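Local coordinates for hypothetical protein Ta0583 (PDB 2FSJ) that polymerizes into bundles of helical filaments in the presence of nucleoside triphosphates, ATP above all, as an archaeal relative of actin, at residues A[225-233]-A[247-255]. Numbering follows the deposited sequence.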
loop_
_atom_site.group_PDB
_atom_site.type_symbol
_atom_site.label_atom_id
_atom_site.label_comp_id
_atom_site.label_asym_id
_atom_site.label_seq_id
_atom_site.Cartn_x
_atom_site.Cartn_y
_atom_site.Cartn_z
ATOM N N GLY A 225 0.490 -0.747 13.307
ATOM C CA GLY A 225 1.249 -1.299 12.201
ATOM C C GLY A 225 2.758 -1.274 12.480
ATOM O O GLY A 225 3.178 -1.018 13.606
ATOM N N VAL A 226 3.559 -1.450 11.443
ATOM C CA VAL A 226 5.000 -1.538 11.580
ATOM C C VAL A 226 5.586 -0.257 12.194
ATOM O O VAL A 226 6.589 -0.332 12.809
ATOM C CB VAL A 226 5.702 -1.826 10.241
ATOM C CG1 VAL A 226 7.235 -1.965 10.463
ATOM C CG2 VAL A 226 5.141 -3.098 9.588
ATOM N N GLY A 227 4.963 0.900 11.983
ATOM C CA GLY A 227 5.438 2.153 12.556
ATOM C C GLY A 227 5.444 2.182 14.056
ATOM O O GLY A 227 6.255 2.866 14.673
ATOM N N ASP A 228 4.549 1.426 14.661
ATOM C CA ASP A 228 4.535 1.278 16.120
ATOM C C ASP A 228 5.741 0.496 16.613
ATOM O O ASP A 228 6.312 0.845 17.644
ATOM C CB ASP A 228 3.263 0.638 16.576
ATOM C CG ASP A 228 2.026 1.482 16.195
ATOM O OD1 ASP A 228 1.861 2.598 16.748
ATOM O OD2 ASP A 228 1.218 1.149 15.298
ATOM N N ALA A 229 6.155 -0.508 15.853
ATOM C CA ALA A 229 7.394 -1.244 16.149
ATOM C C ALA A 229 8.624 -0.367 15.918
ATOM O O ALA A 229 9.530 -0.389 16.740
ATOM C CB ALA A 229 7.492 -2.552 15.340
ATOM N N ILE A 230 8.609 0.431 14.846
ATOM C CA ILE A 230 9.706 1.380 14.547
ATOM C C ILE A 230 9.829 2.441 15.662
ATOM O O ILE A 230 10.939 2.737 16.149
ATOM C CB ILE A 230 9.479 2.063 13.188
ATOM C CG1 ILE A 230 9.542 1.034 12.050
ATOM C CG2 ILE A 230 10.505 3.162 12.937
ATOM C CD1 ILE A 230 8.833 1.496 10.786
ATOM N N SER A 231 8.695 2.963 16.114
ATOM C CA SER A 231 8.722 3.948 17.204
ATOM C C SER A 231 9.193 3.326 18.505
ATOM O O SER A 231 9.969 3.956 19.264
ATOM C CB SER A 231 7.355 4.604 17.403
ATOM O OG SER A 231 7.118 5.434 16.265
ATOM N N ALA A 232 8.741 2.124 18.783
ATOM C CA ALA A 232 9.189 1.422 19.996
ATOM C C ALA A 232 10.720 1.158 19.975
ATOM O O ALA A 232 11.393 1.338 20.967
ATOM C CB ALA A 232 8.410 0.122 20.220
ATOM N N LEU A 233 11.269 0.783 18.821
ATOM C CA LEU A 233 12.700 0.545 18.708
ATOM C C LEU A 233 13.485 1.861 18.820
ATOM O O LEU A 233 14.553 1.919 19.443
ATOM C CB LEU A 233 13.022 -0.190 17.391
ATOM C CG LEU A 233 14.518 -0.497 17.096
ATOM C CD1 LEU A 233 15.190 -1.175 18.250
ATOM C CD2 LEU A 233 14.721 -1.328 15.843
ATOM N N PHE A 247 13.811 7.969 11.236
ATOM C CA PHE A 247 12.779 6.946 11.038
ATOM C C PHE A 247 13.193 5.883 10.036
ATOM O O PHE A 247 13.068 4.697 10.339
ATOM C CB PHE A 247 11.462 7.614 10.628
ATOM C CG PHE A 247 10.350 6.645 10.312
ATOM C CD1 PHE A 247 9.408 6.334 11.261
ATOM C CD2 PHE A 247 10.259 6.053 9.061
ATOM C CE1 PHE A 247 8.374 5.427 10.970
ATOM C CE2 PHE A 247 9.234 5.154 8.771
ATOM C CZ PHE A 247 8.286 4.855 9.728
ATOM N N ASP A 248 13.710 6.292 8.872
ATOM C CA ASP A 248 14.099 5.333 7.809
ATOM C C ASP A 248 15.223 4.422 8.309
ATOM O O ASP A 248 15.248 3.234 7.992
ATOM C CB ASP A 248 14.515 6.041 6.507
ATOM C CG ASP A 248 13.337 6.666 5.777
ATOM O OD1 ASP A 248 12.252 6.045 5.813
ATOM O OD2 ASP A 248 13.385 7.770 5.165
ATOM N N LEU A 249 16.124 4.954 9.134
ATOM C CA LEU A 249 17.200 4.115 9.685
ATOM C C LEU A 249 16.681 3.123 10.733
ATOM O O LEU A 249 17.123 1.989 10.794
ATOM C CB LEU A 249 18.281 4.985 10.321
ATOM C CG LEU A 249 19.599 4.300 10.731
ATOM C CD1 LEU A 249 20.280 3.550 9.580
ATOM C CD2 LEU A 249 20.587 5.340 11.309
ATOM N N ALA A 250 15.759 3.566 11.578
ATOM C CA ALA A 250 15.104 2.681 12.536
ATOM C C ALA A 250 14.325 1.557 11.868
ATOM O O ALA A 250 14.306 0.458 12.348
ATOM C CB ALA A 250 14.149 3.487 13.430
ATOM N N GLN A 251 13.637 1.849 10.785
ATOM C CA GLN A 251 12.944 0.793 10.034
ATOM C C GLN A 251 13.949 -0.281 9.567
ATOM O O GLN A 251 13.724 -1.466 9.751
ATOM C CB GLN A 251 12.155 1.397 8.865
ATOM C CG GLN A 251 11.440 0.331 7.995
ATOM C CD GLN A 251 10.237 0.885 7.271
ATOM O OE1 GLN A 251 10.195 2.062 6.974
ATOM N NE2 GLN A 251 9.240 0.033 7.005
ATOM N N GLU A 252 15.106 0.138 9.062
ATOM C CA GLU A 252 16.161 -0.822 8.692
ATOM C C GLU A 252 16.564 -1.630 9.887
ATOM O O GLU A 252 16.742 -2.830 9.789
ATOM C CB GLU A 252 17.421 -0.130 8.193
ATOM C CG GLU A 252 17.322 0.637 6.899
ATOM C CD GLU A 252 18.722 1.073 6.441
ATOM O OE1 GLU A 252 19.668 0.240 6.570
ATOM O OE2 GLU A 252 18.883 2.249 5.995
ATOM N N ALA A 253 16.675 -0.976 11.037
ATOM C CA ALA A 253 17.156 -1.641 12.243
ATOM C C ALA A 253 16.211 -2.719 12.772
ATOM O O ALA A 253 16.564 -3.481 13.667
ATOM C CB ALA A 253 17.510 -0.599 13.325
ATOM N N LEU A 254 14.996 -2.803 12.225
ATOM C CA LEU A 254 14.117 -3.954 12.500
ATOM C C LEU A 254 14.653 -5.317 11.988
ATOM O O LEU A 254 14.431 -6.346 12.616
ATOM C CB LEU A 254 12.728 -3.739 11.868
ATOM C CG LEU A 254 11.813 -2.648 12.412
ATOM C CD1 LEU A 254 10.607 -2.545 11.463
ATOM C CD2 LEU A 254 11.354 -2.856 13.845
ATOM N N SER A 255 15.305 -5.308 10.830
ATOM C CA SER A 255 15.799 -6.537 10.168
ATOM C C SER A 255 17.289 -6.815 10.399
ATOM O O SER A 255 17.713 -7.980 10.535
ATOM C CB SER A 255 15.505 -6.419 8.671
ATOM O OG SER A 255 14.138 -6.097 8.490
#
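Ile230 and Gln251 bring the backbones closest, their CA atoms 5.6 Å apart, where the first turns of helix 226-241 (residues 226-233) cross helix 247-253 almost perpendicularly (98°) with 9.0 Å between the axes of these short pieces. Ile230 is the wedge. Its CG2, anti to the backbone N, sits over one face of the Phe247 ring, a CH-pi contact 4.1 Å from the centroid, and also meets Ala250 CB. The longer branch stays on the same face, nearer its rim: Ile230 CD1 lies 3.6 Å from Phe247 CZ and packs against the aliphatic part and the amide carbon of Gln251. Leu254 CD1 touches both Ile230 CG1 and Val226 CG1, 3.6 Å from Val226 CG1. One turn further along, Leu233 CD2 rests on Ala253, 3.8 Å from Ala253 CB, while helix 268-290 backs Ala229 and Leu233. Cutting Ile230 back to an alanine removes both the methyl over Phe247 and the CD1 packed on Gln251, and is likely to leave that ring and chain freer to turn. No hydrogen bond joins the two segments; what passes between them is van der Waals and CH-pi packing. This apolar contact adjoins the ATP site, to which Gln251 belongs, so the position of the Gln251 chain probably depends in part on Ile230.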